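Local coordinates for uncharacterized protein (Parabacteroides merdae, PDB 4R7F) that is of unknown function but has three immunoglobulin-like beta-sandwich domains, binds magnesium, and probably carries a first domain of the type 9 secretion system plug protein family, at residues E223-E228 against P362-Y367; G262-D267 against Y368-E373; D267-G272 against S343-Y348. One frame throughout, in Å; residues are numbered along the deposited sequence.

Contact 1 (E223-E228 against P362-Y367). With MG (magnesium ion), chain G.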
loop_
_atom_site.group_PDB
_atom_site.type_symbol
_atom_site.label_atom_id
_atom_site.label_comp_id
_atom_site.label_asym_id
_atom_site.label_seq_id
_atom_site.Cartn_x
_atom_site.Cartn_y
_atom_site.Cartn_z
ATOM N N GLU A 223 0.632 15.089 -5.305
ATOM C CA GLU A 223 0.385 13.948 -6.191
ATOM C C GLU A 223 0.765 14.394 -7.577
ATOM O O GLU A 223 0.568 15.558 -7.960
ATOM C CB GLU A 223 -1.069 13.437 -6.154
ATOM C CG GLU A 223 -1.636 13.160 -4.739
ATOM C CD GLU A 223 -0.864 12.130 -3.899
ATOM O OE1 GLU A 223 0.039 11.403 -4.400
ATOM O OE2 GLU A 223 -1.169 12.066 -2.689
ATOM N N TYR A 224 1.356 13.466 -8.305
ATOM C CA TYR A 224 1.842 13.750 -9.626
ATOM C C TYR A 224 0.630 14.013 -10.493
ATOM O O TYR A 224 -0.503 13.524 -10.239
ATOM C CB TYR A 224 2.665 12.577 -10.200
ATOM C CG TYR A 224 4.055 12.427 -9.630
ATOM C CD1 TYR A 224 4.252 12.072 -8.332
ATOM C CD2 TYR A 224 5.191 12.631 -10.425
ATOM C CE1 TYR A 224 5.534 11.943 -7.801
ATOM C CE2 TYR A 224 6.460 12.519 -9.916
ATOM C CZ TYR A 224 6.637 12.153 -8.595
ATOM O OH TYR A 224 7.901 12.027 -8.052
ATOM N N ARG A 225 0.889 14.823 -11.511
ATOM C CA ARG A 225 -0.049 15.086 -12.568
ATOM C C ARG A 225 -0.160 13.859 -13.441
ATOM O O ARG A 225 0.825 13.103 -13.607
ATOM C CB ARG A 225 0.432 16.258 -13.430
ATOM C CG ARG A 225 0.489 17.592 -12.710
ATOM C CD ARG A 225 1.363 18.574 -13.472
ATOM N NE ARG A 225 1.729 19.736 -12.696
ATOM C CZ ARG A 225 0.990 20.833 -12.574
ATOM N NH1 ARG A 225 -0.195 20.943 -13.159
ATOM N NH2 ARG A 225 1.450 21.831 -11.849
ATOM N N ARG A 226 -1.352 13.665 -14.013
ATOM C CA ARG A 226 -1.609 12.471 -14.845
ATOM C C ARG A 226 -2.210 12.864 -16.160
ATOM O O ARG A 226 -2.891 13.894 -16.287
ATOM C CB ARG A 226 -2.503 11.449 -14.136
ATOM C CG ARG A 226 -1.913 10.890 -12.839
ATOM C CD ARG A 226 -2.976 10.442 -11.843
ATOM N NE ARG A 226 -3.891 9.418 -12.385
ATOM C CZ ARG A 226 -5.226 9.429 -12.282
ATOM N NH1 ARG A 226 -5.875 10.408 -11.648
ATOM N NH2 ARG A 226 -5.930 8.442 -12.813
HETATM N N MSE A 227 -1.952 11.996 -17.132
HETATM C CA MSE A 227 -2.265 12.224 -18.533
HETATM C C MSE A 227 -2.295 10.850 -19.153
HETATM O O MSE A 227 -1.552 9.971 -18.720
HETATM C CB MSE A 227 -1.061 13.100 -18.898
HETATM C CG MSE A 227 -0.728 13.298 -20.324
HETATM SE SE MSE A 227 0.246 11.813 -21.069
HETATM C CE MSE A 227 2.125 12.326 -21.191
ATOM N N GLU A 228 -3.153 10.631 -20.146
ATOM C CA GLU A 228 -3.248 9.329 -20.832
ATOM C C GLU A 228 -3.616 9.549 -22.269
ATOM O O GLU A 228 -4.479 10.373 -22.562
ATOM C CB GLU A 228 -4.371 8.457 -20.283
ATOM C CG GLU A 228 -4.256 7.980 -18.856
ATOM C CD GLU A 228 -5.350 6.976 -18.514
ATOM O OE1 GLU A 228 -5.899 6.370 -19.463
ATOM O OE2 GLU A 228 -5.661 6.802 -17.306
ATOM N N PRO A 362 7.755 25.196 -5.567
ATOM C CA PRO A 362 7.335 26.383 -6.341
ATOM C C PRO A 362 6.179 26.134 -7.324
ATOM O O PRO A 362 5.283 26.944 -7.421
ATOM C CB PRO A 362 8.619 26.795 -7.063
ATOM C CG PRO A 362 9.730 26.257 -6.231
ATOM C CD PRO A 362 9.204 24.935 -5.697
ATOM N N ILE A 363 6.155 24.999 -8.005
ATOM C CA ILE A 363 5.086 24.726 -8.978
ATOM C C ILE A 363 4.033 23.689 -8.532
ATOM O O ILE A 363 2.841 23.808 -8.864
ATOM C CB ILE A 363 5.754 24.262 -10.280
ATOM C CG1 ILE A 363 6.652 25.399 -10.780
ATOM C CG2 ILE A 363 4.715 23.839 -11.317
ATOM C CD1 ILE A 363 7.778 24.950 -11.662
ATOM N N GLU A 364 4.479 22.659 -7.818
ATOM C CA GLU A 364 3.600 21.575 -7.447
ATOM C C GLU A 364 3.021 21.780 -6.062
ATOM O O GLU A 364 1.940 21.299 -5.770
ATOM C CB GLU A 364 4.320 20.228 -7.550
ATOM C CG GLU A 364 4.830 19.923 -8.946
ATOM C CD GLU A 364 3.768 19.944 -10.033
ATOM O OE1 GLU A 364 2.552 20.165 -9.763
ATOM O OE2 GLU A 364 4.152 19.738 -11.214
ATOM N N GLY A 365 3.736 22.535 -5.238
ATOM C CA GLY A 365 3.370 22.765 -3.849
ATOM C C GLY A 365 3.845 21.630 -2.948
ATOM O O GLY A 365 4.257 20.564 -3.429
ATOM N N ASN A 366 3.782 21.871 -1.638
ATOM C CA ASN A 366 4.219 20.910 -0.644
ATOM C C ASN A 366 3.084 20.752 0.376
ATOM O O ASN A 366 2.785 21.654 1.141
ATOM C CB ASN A 366 5.517 21.378 0.037
ATOM C CG ASN A 366 6.752 21.173 -0.820
ATOM O OD1 ASN A 366 6.835 20.223 -1.616
ATOM N ND2 ASN A 366 7.726 22.082 -0.687
ATOM N N TYR A 367 2.490 19.571 0.382
ATOM C CA TYR A 367 1.323 19.272 1.169
ATOM C C TYR A 367 1.623 18.030 1.933
ATOM O O TYR A 367 1.926 16.996 1.319
ATOM C CB TYR A 367 0.154 19.012 0.214
ATOM C CG TYR A 367 -0.223 20.224 -0.636
ATOM C CD1 TYR A 367 -1.061 21.195 -0.143
ATOM C CD2 TYR A 367 0.255 20.378 -1.930
ATOM C CE1 TYR A 367 -1.417 22.302 -0.904
ATOM C CE2 TYR A 367 -0.117 21.465 -2.707
ATOM C CZ TYR A 367 -0.948 22.437 -2.168
ATOM O OH TYR A 367 -1.322 23.561 -2.892
HETATM MG MG MG G . 2.019 10.190 -4.827
HETATM O O HOH W 1 3.379 12.153 -4.840
#
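R225 reaches across to E364 and meets its carboxylate in a buried salt bridge. Followed outward, the arginine starts with CG anti to its own carbonyl carbon (chi1 -65°), and the chain then runs extended from CG to NE, which carries the guanidinium out to E364; CD is the first atom to approach, 3.8 Å from OE2 of E364. NE of R225 makes the main bond, 2.8 Å to OE2 of E364; it is nearly straight at 175°, lies in the guanidinium plane and uses the syn lone pair of that oxygen. NH2 of R225 adds a weak, badly bent bond to OE1 of E364 at 2.9 Å. Because the carboxylate plane is turned 57° from the guanidinium plane, this is not the flat bidentate pairing of an ideal Arg-Glu bridge. Beyond it, NH2 of R225 comes within 3.9 Å of CG2 of I363, a loose touch at the end of the group.

E364 has further work: its OE1 also pairs with R259, and its OE2 accepts the backbone N of Y348 on the neighbouring strand 342-352. Two residues before the arginine, OE1 of E223 binds the magnesium ion at 2.4 Å. Two arginines and a backbone N-H thus converge on one buried carboxylate, which would probably keep E364 ionised and is consistent with tying the 362-367 loop to strands 225-228 and 342-352, close to where E223 enters the metal site.

Contact 2 (G262-D267 against Y368-E373). With MG (magnesium ion), chain G.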
loop_
_atom_site.group_PDB
_atom_site.type_symbol
_atom_site.label_atom_id
_atom_site.label_comp_id
_atom_site.label_asym_id
_atom_site.label_seq_id
_atom_site.Cartn_x
_atom_site.Cartn_y
_atom_site.Cartn_z
ATOM N N GLY A 262 -2.667 26.453 -2.836
ATOM C CA GLY A 262 -3.976 25.823 -2.707
ATOM C C GLY A 262 -4.238 24.951 -1.487
ATOM O O GLY A 262 -3.692 25.164 -0.424
ATOM N N THR A 263 -5.118 23.972 -1.669
ATOM C CA THR A 263 -5.510 23.009 -0.645
ATOM C C THR A 263 -5.274 21.647 -1.271
ATOM O O THR A 263 -5.537 21.473 -2.454
ATOM C CB THR A 263 -7.020 23.151 -0.306
ATOM O OG1 THR A 263 -7.250 24.428 0.294
ATOM C CG2 THR A 263 -7.509 22.040 0.652
ATOM N N TYR A 264 -4.785 20.686 -0.494
ATOM C CA TYR A 264 -4.503 19.341 -1.026
ATOM C C TYR A 264 -5.755 18.708 -1.630
ATOM O O TYR A 264 -6.815 18.817 -1.030
ATOM C CB TYR A 264 -3.953 18.428 0.076
ATOM C CG TYR A 264 -3.773 16.976 -0.341
ATOM C CD1 TYR A 264 -2.682 16.597 -1.109
ATOM C CD2 TYR A 264 -4.666 15.982 0.051
ATOM C CE1 TYR A 264 -2.502 15.298 -1.527
ATOM C CE2 TYR A 264 -4.470 14.651 -0.340
ATOM C CZ TYR A 264 -3.382 14.327 -1.138
ATOM O OH TYR A 264 -3.118 13.049 -1.555
ATOM N N GLN A 265 -5.635 18.101 -2.817
ATOM C CA GLN A 265 -6.725 17.361 -3.479
ATOM C C GLN A 265 -6.304 15.906 -3.596
ATOM O O GLN A 265 -5.332 15.611 -4.303
ATOM C CB GLN A 265 -6.989 17.879 -4.905
ATOM C CG GLN A 265 -6.956 19.398 -5.102
ATOM C CD GLN A 265 -8.318 20.058 -4.969
ATOM O OE1 GLN A 265 -9.215 19.807 -5.773
ATOM N NE2 GLN A 265 -8.472 20.921 -3.961
ATOM N N TYR A 266 -7.006 14.994 -2.919
ATOM C CA TYR A 266 -6.710 13.584 -3.114
ATOM C C TYR A 266 -6.874 13.261 -4.597
ATOM O O TYR A 266 -7.856 13.628 -5.230
ATOM C CB TYR A 266 -7.542 12.629 -2.236
ATOM C CG TYR A 266 -7.162 11.171 -2.511
ATOM C CD1 TYR A 266 -6.078 10.557 -1.856
ATOM C CD2 TYR A 266 -7.843 10.430 -3.482
ATOM C CE1 TYR A 266 -5.710 9.243 -2.151
ATOM C CE2 TYR A 266 -7.482 9.121 -3.781
ATOM C CZ TYR A 266 -6.421 8.530 -3.122
ATOM O OH TYR A 266 -6.092 7.235 -3.458
ATOM N N ASP A 267 -5.826 12.684 -5.152
ATOM C CA ASP A 267 -5.790 12.118 -6.502
ATOM C C ASP A 267 -5.034 10.828 -6.285
ATOM O O ASP A 267 -4.239 10.729 -5.352
ATOM C CB ASP A 267 -5.020 13.026 -7.479
ATOM C CG ASP A 267 -4.858 12.410 -8.888
ATOM O OD1 ASP A 267 -5.795 11.692 -9.300
ATOM O OD2 ASP A 267 -3.807 12.653 -9.572
ATOM N N TYR A 368 1.531 18.104 3.262
ATOM C CA TYR A 368 1.929 16.972 4.130
ATOM C C TYR A 368 1.145 15.692 3.871
ATOM O O TYR A 368 1.666 14.619 4.120
ATOM C CB TYR A 368 1.830 17.316 5.626
ATOM C CG TYR A 368 0.418 17.251 6.142
ATOM C CD1 TYR A 368 -0.462 18.322 5.932
ATOM C CD2 TYR A 368 -0.063 16.107 6.793
ATOM C CE1 TYR A 368 -1.766 18.264 6.357
ATOM C CE2 TYR A 368 -1.380 16.030 7.222
ATOM C CZ TYR A 368 -2.207 17.122 7.017
ATOM O OH TYR A 368 -3.490 17.090 7.426
ATOM N N GLN A 369 -0.097 15.814 3.391
ATOM C CA GLN A 369 -0.955 14.651 3.132
ATOM C C GLN A 369 -0.469 13.782 1.986
ATOM O O GLN A 369 -0.916 12.647 1.865
ATOM C CB GLN A 369 -2.407 15.051 2.762
ATOM C CG GLN A 369 -3.151 16.016 3.676
ATOM C CD GLN A 369 -2.928 17.499 3.355
ATOM O OE1 GLN A 369 -1.876 17.931 2.846
ATOM N NE2 GLN A 369 -3.930 18.289 3.656
ATOM N N THR A 370 0.357 14.342 1.095
ATOM C CA THR A 370 0.706 13.696 -0.168
ATOM C C THR A 370 1.251 12.268 0.047
ATOM O O THR A 370 2.126 12.025 0.888
ATOM C CB THR A 370 1.746 14.560 -0.939
ATOM O OG1 THR A 370 1.110 15.780 -1.314
ATOM C CG2 THR A 370 2.262 13.849 -2.198
ATOM N N GLN A 371 0.721 11.338 -0.715
ATOM C CA GLN A 371 1.216 9.959 -0.719
ATOM C C GLN A 371 2.523 9.908 -1.513
ATOM O O GLN A 371 2.546 10.150 -2.738
ATOM C CB GLN A 371 0.154 9.006 -1.313
ATOM C CG GLN A 371 0.603 7.533 -1.421
ATOM C CD GLN A 371 1.407 7.126 -2.698
ATOM O OE1 GLN A 371 1.094 7.528 -3.848
ATOM N NE2 GLN A 371 2.425 6.266 -2.487
ATOM N N ASN A 372 3.617 9.620 -0.814
ATOM C CA ASN A 372 4.933 9.450 -1.452
ATOM C C ASN A 372 5.512 8.143 -1.006
ATOM O O ASN A 372 5.047 7.554 -0.035
ATOM C CB ASN A 372 5.885 10.571 -1.039
ATOM C CG ASN A 372 5.521 11.894 -1.662
ATOM O OD1 ASN A 372 5.360 12.018 -2.890
ATOM N ND2 ASN A 372 5.360 12.881 -0.830
ATOM N N GLU A 373 6.524 7.675 -1.711
ATOM C CA GLU A 373 7.247 6.492 -1.265
ATOM C C GLU A 373 8.699 6.844 -0.979
ATOM O O GLU A 373 9.232 7.769 -1.567
ATOM C CB GLU A 373 7.175 5.387 -2.303
ATOM C CG GLU A 373 7.943 5.660 -3.582
ATOM C CD GLU A 373 7.576 4.673 -4.657
ATOM O OE1 GLU A 373 6.419 4.717 -5.130
ATOM O OE2 GLU A 373 8.426 3.854 -5.008
HETATM MG MG MG G . 2.019 10.190 -4.827
HETATM O O HOH W 2 -3.307 11.689 0.689
HETATM O O HOH W 1 3.379 12.153 -4.840
#
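The ring of Y264 receives CB of Q369 over one face, a CH-pi contact 3.7 Å from the ring centroid and 15° off the normal, displaced toward the CD2-CE2 rim. OG1 of T370 comes at the same ring obliquely, 3.7 Å from CE1 of Y264. The ring of Y368 carries CG of Q369 over one of its faces, so the glutamine chain touches two tyrosines, one from its own segment. Its amide lies close to parallel with the Y264 ring, 21° between the planes, and has slid back past it: OE1 of Q369 sits 3.5 Å from CB of Y264 rather than above the ring.

CG of Y264 stands anti to the backbone N (chi1 174°), which sends the ring out toward 368-373, and the Q369 chain bends at chi2, folding its amide back toward the root of the tyrosine.

No direct hydrogen bond joins the two segments. Water 2 bridges them instead, donating to OH of Y264 at 2.6 Å and to the backbone O of Q369 at 2.8 Å. The same tyrosine hydroxyl is hydrogen-bonded to OE2 of E223, whose other oxygen is on the metal, while OG1 of T370 pairs with the backbone O of G221.

Just beyond the packed residues, the backbone O of Q371 binds magnesium at 2.2 Å. Water 1, also on the ion, donates to OD1 of N372. With E223, D269 and D271 completing the protein ligands, the contact forms one flank of a loop-built magnesium site, with Y264 in its second shell.

Contact 3 (D267-G272 against S343-Y348). With MG (magnesium ion), chain G.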
loop_
_atom_site.group_PDB
_atom_site.type_symbol
_atom_site.label_atom_id
_atom_site.label_comp_id
_atom_site.label_asym_id
_atom_site.label_seq_id
_atom_site.Cartn_x
_atom_site.Cartn_y
_atom_site.Cartn_z
ATOM N N ASP A 267 -5.826 12.684 -5.152
ATOM C CA ASP A 267 -5.790 12.118 -6.502
ATOM C C ASP A 267 -5.034 10.828 -6.285
ATOM O O ASP A 267 -4.239 10.729 -5.352
ATOM C CB ASP A 267 -5.020 13.026 -7.479
ATOM C CG ASP A 267 -4.858 12.410 -8.888
ATOM O OD1 ASP A 267 -5.795 11.692 -9.300
ATOM O OD2 ASP A 267 -3.807 12.653 -9.572
ATOM N N GLN A 268 -5.274 9.830 -7.107
ATOM C CA GLN A 268 -4.541 8.588 -6.979
ATOM C C GLN A 268 -3.444 8.653 -8.053
ATOM O O GLN A 268 -3.766 8.823 -9.224
ATOM C CB GLN A 268 -5.490 7.414 -7.208
ATOM C CG GLN A 268 -5.005 6.113 -6.605
ATOM C CD GLN A 268 -5.588 4.891 -7.296
ATOM O OE1 GLN A 268 -6.401 5.007 -8.216
ATOM N NE2 GLN A 268 -5.160 3.708 -6.865
ATOM N N ASP A 269 -2.168 8.572 -7.660
ATOM C CA ASP A 269 -1.056 8.520 -8.601
ATOM C C ASP A 269 -0.196 7.265 -8.403
ATOM O O ASP A 269 -0.506 6.396 -7.611
ATOM C CB ASP A 269 -0.193 9.795 -8.515
ATOM C CG ASP A 269 0.640 9.866 -7.232
ATOM O OD1 ASP A 269 0.484 8.993 -6.357
ATOM O OD2 ASP A 269 1.459 10.804 -7.086
ATOM N N GLN A 270 0.890 7.183 -9.147
ATOM C CA GLN A 270 1.812 6.059 -9.048
ATOM C C GLN A 270 3.251 6.593 -8.928
ATOM O O GLN A 270 4.202 5.989 -9.412
ATOM C CB GLN A 270 1.620 5.155 -10.252
ATOM C CG GLN A 270 0.238 4.498 -10.311
ATOM C CD GLN A 270 -0.886 5.383 -10.895
ATOM O OE1 GLN A 270 -0.665 6.241 -11.759
ATOM N NE2 GLN A 270 -2.108 5.158 -10.418
ATOM N N ASP A 271 3.362 7.746 -8.260
ATOM C CA ASP A 271 4.629 8.398 -7.863
ATOM C C ASP A 271 5.684 8.544 -8.969
ATOM O O ASP A 271 6.866 8.255 -8.731
ATOM C CB ASP A 271 5.235 7.653 -6.673
ATOM C CG ASP A 271 4.357 7.704 -5.408
ATOM O OD1 ASP A 271 3.516 8.632 -5.241
ATOM O OD2 ASP A 271 4.567 6.798 -4.554
ATOM N N GLY A 272 5.229 8.937 -10.166
ATOM C CA GLY A 272 6.064 9.294 -11.278
ATOM C C GLY A 272 6.156 8.216 -12.339
ATOM O O GLY A 272 6.757 8.415 -13.378
ATOM N N SER A 343 -0.388 5.656 -19.953
ATOM C CA SER A 343 -0.721 6.543 -18.822
ATOM C C SER A 343 0.562 7.026 -18.218
ATOM O O SER A 343 1.414 6.212 -17.838
ATOM C CB SER A 343 -1.518 5.813 -17.724
ATOM O OG SER A 343 -2.639 5.141 -18.269
ATOM N N TYR A 344 0.694 8.339 -18.093
ATOM C CA TYR A 344 1.917 8.950 -17.538
ATOM C C TYR A 344 1.641 9.763 -16.282
ATOM O O TYR A 344 0.706 10.573 -16.256
ATOM C CB TYR A 344 2.598 9.843 -18.598
ATOM C CG TYR A 344 3.302 9.055 -19.705
ATOM C CD1 TYR A 344 2.578 8.411 -20.725
ATOM C CD2 TYR A 344 4.704 8.965 -19.746
ATOM C CE1 TYR A 344 3.224 7.694 -21.726
ATOM C CE2 TYR A 344 5.345 8.243 -20.730
ATOM C CZ TYR A 344 4.601 7.600 -21.713
ATOM O OH TYR A 344 5.270 6.898 -22.684
ATOM N N ASN A 345 2.452 9.541 -15.245
ATOM C CA ASN A 345 2.602 10.524 -14.170
ATOM C C ASN A 345 3.714 11.522 -14.555
ATOM O O ASN A 345 4.724 11.153 -15.157
ATOM C CB ASN A 345 3.062 9.881 -12.853
ATOM C CG ASN A 345 1.997 9.046 -12.132
ATOM O OD1 ASN A 345 2.141 8.801 -10.945
ATOM N ND2 ASN A 345 0.977 8.583 -12.820
ATOM N N TYR A 346 3.582 12.761 -14.113
ATOM C CA TYR A 346 4.604 13.752 -14.345
ATOM C C TYR A 346 4.440 14.926 -13.400
ATOM O O TYR A 346 3.386 15.116 -12.826
ATOM C CB TYR A 346 4.598 14.236 -15.818
ATOM C CG TYR A 346 3.411 15.099 -16.229
ATOM C CD1 TYR A 346 2.182 14.547 -16.571
ATOM C CD2 TYR A 346 3.536 16.477 -16.306
ATOM C CE1 TYR A 346 1.114 15.373 -16.975
ATOM C CE2 TYR A 346 2.482 17.290 -16.693
ATOM C CZ TYR A 346 1.271 16.749 -17.014
ATOM O OH TYR A 346 0.256 17.613 -17.411
ATOM N N GLN A 347 5.505 15.711 -13.255
ATOM C CA GLN A 347 5.448 16.941 -12.505
ATOM C C GLN A 347 6.579 17.839 -12.946
ATOM O O GLN A 347 7.448 17.469 -13.764
ATOM C CB GLN A 347 5.562 16.664 -11.019
ATOM C CG GLN A 347 6.930 16.203 -10.624
ATOM C CD GLN A 347 7.075 15.884 -9.143
ATOM O OE1 GLN A 347 6.198 16.157 -8.320
ATOM N NE2 GLN A 347 8.210 15.298 -8.797
ATOM N N TYR A 348 6.578 19.017 -12.361
ATOM C CA TYR A 348 7.467 20.068 -12.725
ATOM C C TYR A 348 8.291 20.462 -11.507
ATOM O O TYR A 348 7.751 20.906 -10.504
ATOM C CB TYR A 348 6.649 21.268 -13.199
ATOM C CG TYR A 348 5.853 21.055 -14.477
ATOM C CD1 TYR A 348 6.470 20.970 -15.739
ATOM C CD2 TYR A 348 4.475 21.012 -14.435
ATOM C CE1 TYR A 348 5.714 20.816 -16.889
ATOM C CE2 TYR A 348 3.728 20.847 -15.574
ATOM C CZ TYR A 348 4.330 20.741 -16.790
ATOM O OH TYR A 348 3.508 20.603 -17.891
HETATM MG MG MG G . 2.019 10.190 -4.827
HETATM O O HOH W 3 6.485 9.192 -16.018
HETATM O O HOH W 1 3.379 12.153 -4.840
#
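N345 projects from strand 342-352 into the turn 269-272, CG anti to its carbonyl carbon (chi1 -73°) to turn the amide onto that backbone, and two backbone N-H groups grip its oxygen. The N of Q270 donates to OD1 of N345 at 2.7 Å, in the carbonyl plane and on a lone pair; the N of G272 donates to the same oxygen at 3.2 Å, tilted 23° from that plane but the straighter of the two bonds. On the other branch, ND2 of N345 donates to OE1 of Q270 at 3.1 Å, the two amides turned 50° apart. Acceptor on one branch and donor on the other settle which way round this amide sits. Water 3 links the backbone O of G272 to that of N345. With an alanine here, the N-H groups of Q270 and G272 would probably lose their shared acceptor and the Q270 amide be set free to turn.

The turn presents the magnesium ligands: D269 through OD1 and OD2, D271 through OD1 at 2.2 Å. OD2 of D269 also accepts the backbone N of Y224. N345 touches no metal, but by holding the turn it probably steadies the backbone under both carboxylates.

From the N terminus, the chain passes its first sheets before entering strand 225-228, where contact 1 opens; 362-367 closes that loop more than 130 residues later. Contact 2 starts inside it at 262-267 and closes beyond it at 368-373, so these two cross. Contact 3, from 267-272 to 343-348, nests within both and shares D267 with contact 2. Strands 225-228 and 342-352 are neighbours in one sheet, which joins contacts 1 and 3, while the loops before strands 274-276 and 373-380 bring in contact 2. R226 of contact 1 forms a salt bridge with D267, and all three contacts supply ligands to one magnesium ion.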